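Response regulator (Pseudomonas putida, PDB 3HDV) probably relays a two-component phosphorylation signal through its receiver domain, which is the part in this chain, and may regulate transcription. Local coordinates at residues V4-N16 and Q50-Q63. Numbering follows the deposited sequence.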
loop_
_atom_site.group_PDB
_atom_site.type_symbol
_atom_site.label_atom_id
_atom_site.label_comp_id
_atom_site.label_asym_id
_atom_site.label_seq_id
_atom_site.Cartn_x
_atom_site.Cartn_y
_atom_site.Cartn_z
ATOM N N VAL B 4 -19.510 -19.355 -15.454
ATOM C CA VAL B 4 -18.798 -18.052 -15.426
ATOM C C VAL B 4 -18.263 -17.754 -13.991
ATOM O O VAL B 4 -18.996 -17.864 -13.001
ATOM C CB VAL B 4 -19.692 -16.894 -15.985
ATOM C CG1 VAL B 4 -19.047 -15.506 -15.799
ATOM C CG2 VAL B 4 -19.996 -17.136 -17.461
ATOM N N ALA B 5 -16.978 -17.443 -13.892
ATOM C CA ALA B 5 -16.358 -17.111 -12.585
ATOM C C ALA B 5 -17.001 -15.881 -11.922
ATOM O O ALA B 5 -17.363 -14.902 -12.594
ATOM C CB ALA B 5 -14.839 -16.908 -12.740
ATOM N N ALA B 6 -17.159 -15.942 -10.599
ATOM C CA ALA B 6 -17.565 -14.765 -9.827
ATOM C C ALA B 6 -16.448 -13.747 -9.979
ATOM O O ALA B 6 -15.319 -14.103 -10.299
ATOM C CB ALA B 6 -17.780 -15.131 -8.346
ATOM N N ARG B 7 -16.760 -12.474 -9.825
ATOM C CA ARG B 7 -15.688 -11.467 -9.945
ATOM C C ARG B 7 -14.548 -11.788 -8.902
ATOM O O ARG B 7 -14.836 -12.152 -7.780
ATOM C CB ARG B 7 -16.251 -10.057 -9.777
ATOM C CG ARG B 7 -15.212 -8.951 -10.098
ATOM C CD ARG B 7 -15.843 -7.556 -10.263
ATOM N NE ARG B 7 -16.264 -6.994 -8.981
ATOM C CZ ARG B 7 -17.497 -6.563 -8.714
ATOM N NH1 ARG B 7 -18.441 -6.607 -9.661
ATOM N NH2 ARG B 7 -17.780 -6.068 -7.505
ATOM N N PRO B 8 -13.272 -11.723 -9.315
ATOM C CA PRO B 8 -12.188 -12.050 -8.369
ATOM C C PRO B 8 -12.186 -11.108 -7.140
ATOM O O PRO B 8 -12.459 -9.920 -7.278
ATOM C CB PRO B 8 -10.894 -11.839 -9.204
ATOM C CG PRO B 8 -11.333 -11.876 -10.641
ATOM C CD PRO B 8 -12.751 -11.347 -10.650
ATOM N N LEU B 9 -11.937 -11.688 -5.967
ATOM C CA LEU B 9 -11.653 -10.953 -4.738
ATOM C C LEU B 9 -10.387 -11.521 -4.022
ATOM O O LEU B 9 -10.315 -12.730 -3.760
ATOM C CB LEU B 9 -12.878 -10.991 -3.818
ATOM C CG LEU B 9 -12.831 -10.298 -2.456
ATOM C CD1 LEU B 9 -12.599 -8.788 -2.725
ATOM C CD2 LEU B 9 -14.171 -10.556 -1.756
ATOM N N VAL B 10 -9.417 -10.636 -3.695
ATOM C CA VAL B 10 -8.158 -11.019 -2.997
ATOM C C VAL B 10 -8.256 -10.575 -1.557
ATOM O O VAL B 10 -8.645 -9.465 -1.326
ATOM C CB VAL B 10 -6.879 -10.386 -3.706
ATOM C CG1 VAL B 10 -5.549 -10.769 -2.988
ATOM C CG2 VAL B 10 -6.797 -10.887 -5.177
ATOM N N LEU B 11 -7.958 -11.454 -0.593
ATOM C CA LEU B 11 -7.865 -11.023 0.805
ATOM C C LEU B 11 -6.385 -10.747 1.140
ATOM O O LEU B 11 -5.544 -11.628 1.059
ATOM C CB LEU B 11 -8.319 -12.133 1.726
ATOM C CG LEU B 11 -8.168 -11.935 3.243
ATOM C CD1 LEU B 11 -9.089 -10.816 3.754
ATOM C CD2 LEU B 11 -8.509 -13.302 3.926
ATOM N N VAL B 12 -6.088 -9.549 1.583
ATOM C CA VAL B 12 -4.705 -9.215 1.968
ATOM C C VAL B 12 -4.601 -9.211 3.491
ATOM O O VAL B 12 -5.257 -8.416 4.150
ATOM C CB VAL B 12 -4.331 -7.813 1.458
ATOM C CG1 VAL B 12 -2.903 -7.410 1.978
ATOM C CG2 VAL B 12 -4.371 -7.780 -0.110
ATOM N N VAL B 13 -3.747 -10.055 4.046
ATOM C CA VAL B 13 -3.653 -10.156 5.493
ATOM C C VAL B 13 -2.291 -9.600 5.946
ATOM O O VAL B 13 -1.254 -10.109 5.543
ATOM C CB VAL B 13 -3.770 -11.643 5.935
ATOM C CG1 VAL B 13 -3.674 -11.822 7.466
ATOM C CG2 VAL B 13 -5.008 -12.291 5.280
ATOM N N ASP B 14 -2.332 -8.588 6.810
ATOM C CA ASP B 14 -1.118 -8.000 7.367
ATOM C C ASP B 14 -1.473 -7.181 8.587
ATOM O O ASP B 14 -2.472 -6.438 8.579
ATOM C CB ASP B 14 -0.493 -7.098 6.281
ATOM C CG ASP B 14 0.912 -6.642 6.630
ATOM O OD1 ASP B 14 1.374 -6.838 7.789
ATOM O OD2 ASP B 14 1.530 -6.100 5.704
ATOM N N ASP B 15 -0.660 -7.251 9.646
ATOM C CA ASP B 15 -0.961 -6.399 10.793
ATOM C C ASP B 15 -0.423 -4.978 10.596
ATOM O O ASP B 15 -0.732 -4.066 11.339
ATOM C CB ASP B 15 -0.562 -7.072 12.124
ATOM C CG ASP B 15 0.948 -7.315 12.255
ATOM O OD1 ASP B 15 1.662 -7.185 11.264
ATOM O OD2 ASP B 15 1.435 -7.638 13.372
ATOM N N ASN B 16 0.388 -4.788 9.560
ATOM C CA ASN B 16 0.836 -3.442 9.169
ATOM C C ASN B 16 -0.200 -2.798 8.248
ATOM O O ASN B 16 -0.264 -3.158 7.057
ATOM C CB ASN B 16 2.227 -3.586 8.539
ATOM C CG ASN B 16 2.821 -2.298 8.023
ATOM O OD1 ASN B 16 2.178 -1.243 7.831
ATOM N ND2 ASN B 16 4.116 -2.396 7.762
ATOM N N GLN B 50 -17.328 -14.366 3.604
ATOM C CA GLN B 50 -17.231 -13.838 2.256
ATOM C C GLN B 50 -16.605 -14.869 1.319
ATOM O O GLN B 50 -15.379 -14.902 1.097
ATOM C CB GLN B 50 -16.496 -12.491 2.259
ATOM C CG GLN B 50 -16.201 -11.923 0.868
ATOM C CD GLN B 50 -17.469 -11.643 0.057
ATOM O OE1 GLN B 50 -18.116 -12.572 -0.470
ATOM N NE2 GLN B 50 -17.843 -10.367 -0.027
ATOM N N LYS B 51 -17.484 -15.681 0.719
ATOM C CA LYS B 51 -17.128 -16.819 -0.125
ATOM C C LYS B 51 -16.508 -16.429 -1.436
ATOM O O LYS B 51 -15.911 -17.264 -2.108
ATOM C CB LYS B 51 -18.391 -17.687 -0.413
ATOM C CG LYS B 51 -19.021 -18.342 0.821
ATOM C CD LYS B 51 -18.172 -19.517 1.317
ATOM C CE LYS B 51 -17.125 -19.115 2.373
ATOM N NZ LYS B 51 -17.520 -19.593 3.755
ATOM N N ARG B 52 -16.692 -15.174 -1.820
ATOM C CA ARG B 52 -16.107 -14.646 -3.038
ATOM C C ARG B 52 -14.549 -14.581 -3.029
ATOM O O ARG B 52 -13.902 -14.591 -4.098
ATOM C CB ARG B 52 -16.700 -13.277 -3.310
ATOM C CG ARG B 52 -16.634 -12.819 -4.751
ATOM C CD ARG B 52 -17.356 -11.423 -4.943
ATOM N NE ARG B 52 -16.493 -10.581 -5.759
ATOM C CZ ARG B 52 -16.134 -9.332 -5.499
ATOM N NH1 ARG B 52 -16.627 -8.675 -4.436
ATOM N NH2 ARG B 52 -15.294 -8.726 -6.347
ATOM N N ILE B 53 -13.941 -14.515 -1.847
ATOM C CA ILE B 53 -12.462 -14.519 -1.767
ATOM C C ILE B 53 -11.897 -15.747 -2.501
ATOM O O ILE B 53 -12.171 -16.889 -2.130
ATOM C CB ILE B 53 -11.963 -14.451 -0.311
ATOM C CG1 ILE B 53 -12.462 -13.140 0.340
ATOM C CG2 ILE B 53 -10.409 -14.685 -0.237
ATOM C CD1 ILE B 53 -12.302 -13.172 1.862
ATOM N N GLY B 54 -11.117 -15.530 -3.561
ATOM C CA GLY B 54 -10.498 -16.685 -4.247
ATOM C C GLY B 54 -9.003 -16.813 -4.042
ATOM O O GLY B 54 -8.385 -17.803 -4.496
ATOM N N LEU B 55 -8.410 -15.829 -3.349
ATOM C CA LEU B 55 -6.952 -15.850 -3.120
ATOM C C LEU B 55 -6.630 -15.055 -1.866
ATOM O O LEU B 55 -7.225 -14.030 -1.621
ATOM C CB LEU B 55 -6.179 -15.267 -4.353
ATOM C CG LEU B 55 -4.667 -14.971 -4.336
ATOM C CD1 LEU B 55 -3.845 -16.241 -4.217
ATOM C CD2 LEU B 55 -4.275 -14.314 -5.624
HETATM N N MSE B 56 -5.658 -15.526 -1.092
HETATM C CA MSE B 56 -5.220 -14.739 0.050
HETATM C C MSE B 56 -3.708 -14.479 -0.054
HETATM O O MSE B 56 -2.937 -15.396 -0.330
HETATM C CB MSE B 56 -5.502 -15.518 1.316
HETATM C CG MSE B 56 -5.285 -14.742 2.574
HETATM SE SE MSE B 56 -5.495 -15.913 4.145
HETATM C CE MSE B 56 -3.811 -16.930 4.076
ATOM N N ILE B 57 -3.328 -13.242 0.209
ATOM C CA ILE B 57 -1.931 -12.842 0.360
ATOM C C ILE B 57 -1.674 -12.574 1.836
ATOM O O ILE B 57 -2.392 -11.801 2.444
ATOM C CB ILE B 57 -1.585 -11.561 -0.449
ATOM C CG1 ILE B 57 -1.815 -11.849 -1.947
ATOM C CG2 ILE B 57 -0.086 -11.104 -0.150
ATOM C CD1 ILE B 57 -1.820 -10.617 -2.769
ATOM N N THR B 58 -0.660 -13.217 2.397
ATOM C CA THR B 58 -0.341 -13.028 3.796
ATOM C C THR B 58 1.142 -12.835 4.120
ATOM O O THR B 58 2.019 -13.384 3.453
ATOM C CB THR B 58 -0.928 -14.183 4.684
ATOM O OG1 THR B 58 -0.808 -13.821 6.065
ATOM C CG2 THR B 58 -0.167 -15.482 4.471
ATOM N N ASP B 59 1.408 -12.014 5.138
ATOM C CA ASP B 59 2.745 -11.979 5.807
ATOM C C ASP B 59 2.806 -13.186 6.757
ATOM O O ASP B 59 1.758 -13.798 7.092
ATOM C CB ASP B 59 2.954 -10.633 6.546
ATOM C CG ASP B 59 4.450 -10.295 6.799
ATOM O OD1 ASP B 59 5.345 -11.185 6.769
ATOM O OD2 ASP B 59 4.736 -9.133 7.069
ATOM N N LEU B 60 4.020 -13.567 7.152
ATOM C CA LEU B 60 4.269 -14.595 8.132
ATOM C C LEU B 60 4.439 -13.957 9.515
ATOM O O LEU B 60 4.041 -14.513 10.519
ATOM C CB LEU B 60 5.539 -15.354 7.740
ATOM C CG LEU B 60 5.381 -16.282 6.513
ATOM C CD1 LEU B 60 6.682 -17.052 6.407
ATOM C CD2 LEU B 60 4.157 -17.262 6.588
ATOM N N ARG B 61 5.020 -12.767 9.519
ATOM C CA ARG B 61 5.382 -12.014 10.704
ATOM C C ARG B 61 4.184 -11.163 11.205
ATOM O O ARG B 61 3.985 -10.023 10.793
ATOM C CB ARG B 61 6.550 -11.146 10.255
ATOM C CG ARG B 61 7.781 -11.136 11.125
ATOM C CD ARG B 61 8.572 -12.430 11.352
ATOM N NE ARG B 61 7.835 -13.586 11.879
ATOM C CZ ARG B 61 7.911 -14.778 11.307
ATOM N NH1 ARG B 61 8.673 -14.935 10.206
ATOM N NH2 ARG B 61 7.247 -15.790 11.796
HETATM N N MSE B 62 3.361 -11.734 12.056
HETATM C CA MSE B 62 2.180 -11.028 12.535
HETATM C C MSE B 62 1.926 -11.359 13.976
HETATM O O MSE B 62 2.237 -12.450 14.411
HETATM C CB MSE B 62 0.942 -11.374 11.709
HETATM C CG MSE B 62 1.078 -11.002 10.210
HETATM SE SE MSE B 62 -0.648 -11.334 9.245
HETATM C CE MSE B 62 -0.857 -13.269 9.635
ATOM N N GLN B 63 1.369 -10.376 14.689
ATOM C CA GLN B 63 0.977 -10.521 16.088
ATOM C C GLN B 63 -0.513 -10.245 16.184
ATOM O O GLN B 63 -0.971 -9.279 15.590
ATOM C CB GLN B 63 1.726 -9.512 16.983
ATOM C CG GLN B 63 3.267 -9.629 16.993
ATOM C CD GLN B 63 3.820 -10.905 17.669
ATOM O OE1 GLN B 63 3.081 -11.859 17.943
ATOM N NE2 GLN B 63 5.137 -10.912 17.948
HETATM O O HOH W 1 3.884 -7.156 8.553
HETATM O O HOH W 2 4.023 -6.892 5.137
HETATM O O HOH W 3 4.032 -7.521 10.923
#
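V13 sits in a hollow lined by two selenomethionines and a threonine. Its CG1 is 3.5 Å from SE of M62, whose side chain crosses it at about a right angle. Its CG2 meets CG of M56 at 3.7 Å, and OG1 of T58 lies beside its CB. With CG1 anti to the backbone N (chi1 180°), the two methyls of V13 split between these partners. L11 shares this face: its side chain lies beside that of M56, CD2 against CG, while its CB packs on CG2 of I53. L70 of helix 67-75 adds to the cover over V13, M56 and T58. On the other face, CG1 of V10 meets CD1 of I57 at 3.7 Å, and L23 and L27 of helix 17-29 close over that side.

L9 packs against Q50, R52 and I53. Its CD2 rests against CG of Q50 and CG1 of I53, and its CB sits over one face of the R52 guanidinium. R52 NE donates a hydrogen bond to R7 O (3.0 Å), and NH2 makes a salt bridge to D33.

Between the faces, parallel strands 9-13 and 53-58 alternate backbone hydrogen bonds, such as V13 N to I57 O (2.7 Å). Past them, D15 OD2 accepts from Q63 N (3.0 Å). D14 OD1 comes within 4.1 Å of D59 OD2, two waters bridge the carboxylates, and N19 donates to D14 OD2. D14, D15 and D59 form the acidic pocket typical of a CheY-like receiver domain, with D59 the predicted phosphorylation site.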